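Local coordinates for protein nicotinate-nucleotide pyrophosphorylase (Ehrlichia chaffeensis, PDB 3L0G) that probably converts quinolinate to nicotinate mononucleotide, with transfer of a phosphoribosyl group and loss of carbon dioxide, in the biosynthesis of NAD, at residues E63-C68 with D94-N99; F122-S127 with K288-D293. All coordinates share one frame; numbering follows the deposited sequence. Where two conformers were deposited one is given.

Interaction 1 of 2, residues E63-C68 with D94-N99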
# COMPACT_ATOMS: atom_id res chain seq x y z
N GLU C 63 10.94 14.44 -27.55
CA GLU C 63 10.93 15.91 -27.54
C GLU C 63 11.68 16.39 -26.32
O GLU C 63 12.03 15.59 -25.47
CB GLU C 63 9.51 16.45 -27.46
CG GLU C 63 8.70 15.73 -26.37
CD GLU C 63 7.30 16.27 -26.14
OE1 GLU C 63 7.09 17.50 -26.21
OE2 GLU C 63 6.42 15.45 -25.82
N ASN C 64 11.88 17.71 -26.22
CA ASN C 64 12.48 18.36 -25.06
C ASN C 64 11.63 18.08 -23.80
O ASN C 64 10.40 18.08 -23.87
CB ASN C 64 12.52 19.90 -25.26
CG ASN C 64 13.58 20.36 -26.28
OD1 ASN C 64 14.30 19.57 -26.86
ND2 ASN C 64 13.68 21.68 -26.47
N LEU C 65 12.28 17.90 -22.66
CA LEU C 65 11.57 17.70 -21.41
C LEU C 65 12.50 17.80 -20.21
O LEU C 65 13.75 17.75 -20.33
CB LEU C 65 10.81 16.37 -21.40
CG LEU C 65 11.54 15.11 -21.85
CD1 LEU C 65 12.47 14.67 -20.73
CD2 LEU C 65 10.55 13.99 -22.15
N VAL C 66 11.87 18.05 -19.06
CA VAL C 66 12.54 17.95 -17.77
C VAL C 66 12.32 16.52 -17.31
O VAL C 66 11.17 16.08 -17.20
CB VAL C 66 12.00 18.95 -16.75
CG1 VAL C 66 12.65 18.69 -15.43
CG2 VAL C 66 12.26 20.45 -17.20
N VAL C 67 13.40 15.79 -17.09
CA VAL C 67 13.30 14.37 -16.73
C VAL C 67 12.69 14.23 -15.35
O VAL C 67 13.13 14.93 -14.42
CB VAL C 67 14.69 13.67 -16.75
CG1 VAL C 67 14.60 12.23 -16.24
CG2 VAL C 67 15.27 13.64 -18.17
N CYS C 68 11.68 13.37 -15.21
CA CYS C 68 11.10 13.09 -13.89
C CYS C 68 10.51 11.68 -13.86
O CYS C 68 9.90 11.24 -14.82
CB CYS C 68 10.05 14.12 -13.53
SG CYS C 68 9.66 14.17 -11.72
N ASP C 94 17.24 16.72 -14.66
CA ASP C 94 17.99 17.00 -15.91
C ASP C 94 17.04 17.53 -16.99
O ASP C 94 15.90 17.04 -17.16
CB ASP C 94 18.68 15.77 -16.44
CG ASP C 94 19.87 15.33 -15.58
OD1 ASP C 94 20.40 16.12 -14.78
OD2 ASP C 94 20.27 14.15 -15.71
N ILE C 95 17.52 18.54 -17.70
CA ILE C 95 16.82 19.09 -18.83
C ILE C 95 17.50 18.52 -20.07
O ILE C 95 18.72 18.62 -20.22
CB ILE C 95 16.81 20.66 -18.79
CG1 ILE C 95 16.06 21.12 -17.52
CG2 ILE C 95 16.18 21.25 -20.08
CD1 ILE C 95 15.90 22.67 -17.31
N THR C 96 16.71 17.87 -20.92
CA THR C 96 17.27 17.17 -22.08
C THR C 96 16.45 17.41 -23.37
O THR C 96 15.32 17.93 -23.34
CB THR C 96 17.39 15.68 -21.77
OG1 THR C 96 18.44 15.11 -22.58
CG2 THR C 96 16.07 14.99 -21.95
N GLY C 97 17.06 17.08 -24.51
CA GLY C 97 16.47 17.34 -25.81
C GLY C 97 15.71 16.17 -26.40
O GLY C 97 15.63 15.12 -25.81
N LYS C 98 15.14 16.40 -27.57
CA LYS C 98 14.55 15.39 -28.43
C LYS C 98 15.56 14.24 -28.73
O LYS C 98 16.76 14.47 -28.94
CB LYS C 98 14.11 16.08 -29.74
CG LYS C 98 13.45 15.15 -30.75
CD LYS C 98 12.86 15.86 -31.92
CE LYS C 98 12.43 14.84 -32.99
NZ LYS C 98 11.65 15.53 -34.07
N ASN C 99 15.05 13.01 -28.76
CA ASN C 99 15.87 11.82 -29.07
C ASN C 99 17.04 11.65 -28.09
O ASN C 99 18.17 11.34 -28.48
CB ASN C 99 16.35 11.84 -30.53
CG ASN C 99 15.20 11.84 -31.51
OD1 ASN C 99 14.12 11.30 -31.22
ND2 ASN C 99 15.40 12.46 -32.67
O HOH W 1 16.00 19.04 -28.83
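Leu65 and Thr96 stand opposite one another as a hydrogen-bonded pair in a two-stranded antiparallel sheet, strand 65-66 against strand 95-96, their side chains on the same face. Thr96 N gives a nearly straight bond of 3.0 Å to Leu65 O, and Leu65 N returns one of 3.1 Å to Thr96 O, approaching that carbonyl at a tilt to its plane. A third backbone bond, Val67 N to Asp94 O at 2.8 Å, carries the pairing past the strand end.

Thr96 can be followed outward. Its CB divides into a polar and an apolar branch: OG1 bonds to Ser100 OG, while CG2 sits between the backbone N and the carbonyl carbon. This rotation lays CG2 alongside the Leu65 side chain, 3.8 Å from Leu65 CD1, and also brings it to 4.1 Å from Val67 CG2. A beta-branched residue with one hydroxyl thus suits a partly exposed strand with an apolar partner. In the non-hydrogen-bonded pair Val66 and Ile95, Val66 CG2 meets Ile95 CG1 at 3.9 Å.

At the open end Asn64 OD1 takes a weak bond from Lys98 N, 3.4 Å long and bent to 134°. A water donates to Asn64 OD1 and accepts from Lys98 N, bridging the same two groups. The chemistry therefore grades from direct backbone bonds, two of them nearly straight, where Leu65, Val66 and Val67 are buried, to a partly water-mediated closure at the surface.

Interaction 2 of 2, residues F122-S127 with K288-D293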
# COMPACT_ATOMS: atom_id res chain seq x y z
N PHE C 122 4.21 6.18 -16.05
CA PHE C 122 4.80 6.95 -14.93
C PHE C 122 5.71 8.10 -15.38
O PHE C 122 5.52 9.25 -14.93
CB PHE C 122 5.56 6.07 -13.92
CG PHE C 122 4.67 5.38 -12.90
CD1 PHE C 122 4.67 4.02 -12.79
CD2 PHE C 122 3.87 6.10 -12.05
CE1 PHE C 122 3.88 3.37 -11.84
CE2 PHE C 122 3.08 5.47 -11.07
CZ PHE C 122 3.09 4.10 -10.99
N ILE C 123 6.69 7.82 -16.24
CA ILE C 123 7.69 8.85 -16.56
C ILE C 123 7.10 9.92 -17.47
O ILE C 123 7.45 11.09 -17.37
CB ILE C 123 9.00 8.27 -17.13
CG1 ILE C 123 8.78 7.59 -18.48
CG2 ILE C 123 9.63 7.32 -16.10
CD1 ILE C 123 10.02 6.95 -19.02
N GLN C 124 6.17 9.52 -18.33
CA GLN C 124 5.47 10.48 -19.17
C GLN C 124 4.60 11.45 -18.31
O GLN C 124 4.52 12.64 -18.61
CB GLN C 124 4.60 9.76 -20.21
CG GLN C 124 5.37 8.98 -21.28
CD GLN C 124 4.42 8.41 -22.35
OE1 GLN C 124 4.19 9.01 -23.38
NE2 GLN C 124 3.83 7.30 -22.07
N HIS C 125 3.92 10.92 -17.30
CA HIS C 125 3.15 11.75 -16.36
C HIS C 125 4.08 12.65 -15.54
O HIS C 125 3.93 13.90 -15.53
CB HIS C 125 2.39 10.82 -15.43
CG HIS C 125 1.56 11.51 -14.39
ND1 HIS C 125 0.19 11.61 -14.49
CD2 HIS C 125 1.90 12.06 -13.19
CE1 HIS C 125 -0.28 12.21 -13.40
NE2 HIS C 125 0.74 12.50 -12.61
N ALA C 126 5.05 12.03 -14.85
CA ALA C 126 5.95 12.77 -13.98
C ALA C 126 6.71 13.83 -14.78
O ALA C 126 6.84 14.95 -14.32
CB ALA C 126 6.93 11.84 -13.21
N SER C 127 7.20 13.47 -15.97
CA SER C 127 7.96 14.42 -16.78
C SER C 127 7.06 15.55 -17.33
O SER C 127 7.52 16.70 -17.49
CB SER C 127 8.74 13.72 -17.91
OG SER C 127 9.83 12.98 -17.38
N LYS C 288 4.60 14.10 -21.54
CA LYS C 288 5.68 14.10 -22.52
C LYS C 288 5.73 12.75 -23.24
O LYS C 288 5.33 11.71 -22.71
CB LYS C 288 7.01 14.40 -21.86
CG LYS C 288 7.10 15.82 -21.30
CD LYS C 288 6.91 16.83 -22.43
CE LYS C 288 7.40 18.18 -22.05
NZ LYS C 288 7.15 19.15 -23.15
N ASP C 289 6.22 12.80 -24.46
CA ASP C 289 6.30 11.65 -25.31
C ASP C 289 7.68 11.04 -25.13
O ASP C 289 8.72 11.68 -25.42
CB ASP C 289 6.02 12.07 -26.77
CG ASP C 289 5.85 10.89 -27.69
OD1 ASP C 289 5.96 9.75 -27.20
OD2 ASP C 289 5.65 11.10 -28.92
N ILE C 290 7.66 9.80 -24.64
CA ILE C 290 8.84 8.99 -24.31
C ILE C 290 8.49 7.56 -24.68
O ILE C 290 7.39 7.12 -24.39
CB ILE C 290 9.16 9.06 -22.80
CG1 ILE C 290 9.39 10.52 -22.37
CG2 ILE C 290 10.38 8.19 -22.43
CD1 ILE C 290 9.43 10.75 -20.83
N GLY C 291 9.40 6.84 -25.33
CA GLY C 291 9.09 5.48 -25.81
C GLY C 291 10.12 4.46 -25.44
O GLY C 291 11.18 4.81 -24.98
N LEU C 292 9.81 3.18 -25.68
CA LEU C 292 10.73 2.08 -25.46
C LEU C 292 11.11 1.50 -26.82
O LEU C 292 10.27 0.96 -27.53
CB LEU C 292 10.07 0.99 -24.60
CG LEU C 292 10.93 -0.25 -24.31
CD1 LEU C 292 12.23 0.13 -23.63
CD2 LEU C 292 10.16 -1.25 -23.43
N ASP C 293 12.38 1.66 -27.19
CA ASP C 293 12.87 1.25 -28.49
C ASP C 293 13.70 -0.01 -28.26
O ASP C 293 14.54 -0.04 -27.36
CB ASP C 293 13.73 2.34 -29.14
CG ASP C 293 12.90 3.58 -29.59
OD1 ASP C 293 11.72 3.45 -29.98
OD2 ASP C 293 13.44 4.71 -29.58
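Ile290, the first residue of its strand, turns its side chain toward helix 116-139 and meets Ile123 there. In one of two conformers of Ile123, its CD1 lies 3.6 Å from Ile290 CG2 and its CG1 4.0 Å from Ile290 CD1. Ile59 of strand 54-61 touches both isoleucines, making this the mainly apolar part of the contact. Branched aliphatic chains suit it because they offer two arms to fill the angle between helix and sheet. One turn further along the helix, Ser127 lies at the edge of this packing, its OG 4.1 Å from Ile290 CD1 and probably bonded to Cys68 N.

Close packing continues at Gln124, whose methylenes press against the backbone of the incoming chain: CB lies 3.3 Å and CG 3.1 Å from Lys288 O. Gln124 CG is also 4.1 Å from Ile290 CB, the two side chains running antiparallel past one another. Beside them Lys288 N donates to Gln124 O at 3.3 Å, reaching this helix carbonyl off its plane. The loose side begins with Lys288, which rests its CG 3.9 Å from Ser127 O and then leads its amine away to a long, weak ion pair with Glu63; exposed Asp289 marks the solvent edge.

Helix 116-139 here packs on an edge strand of the four-stranded antiparallel sheet, consistent with the alpha/beta sandwich of this family's N-terminal domain. Dispersion forces thus hold the buried half, whereas one backbone hydrogen bond and the methylenes of two long polar residues join helix and chain near solvent.

Overall arrangement
Interactions 1 and 2 lie with centres about 10 Å apart, on the same side of the chain's centre, and are joined directly. Cys68 N probably donates to Ser127 OG over 2.9 Å, tying the end of 63-68 to helix 116-139. At the other end of that segment, Glu63 OE2 probably accepts from Asp289 N at 3.0 Å, just before strand 290-294. Segment 63-68 therefore bridges the small sheet of interaction 1 and the helix-strand packing of interaction 2. Strand 290-294 pairs with strand 54-61 of the four-stranded antiparallel sheet, so interaction 2 brings the chain's C-terminal end back to its N-terminal part.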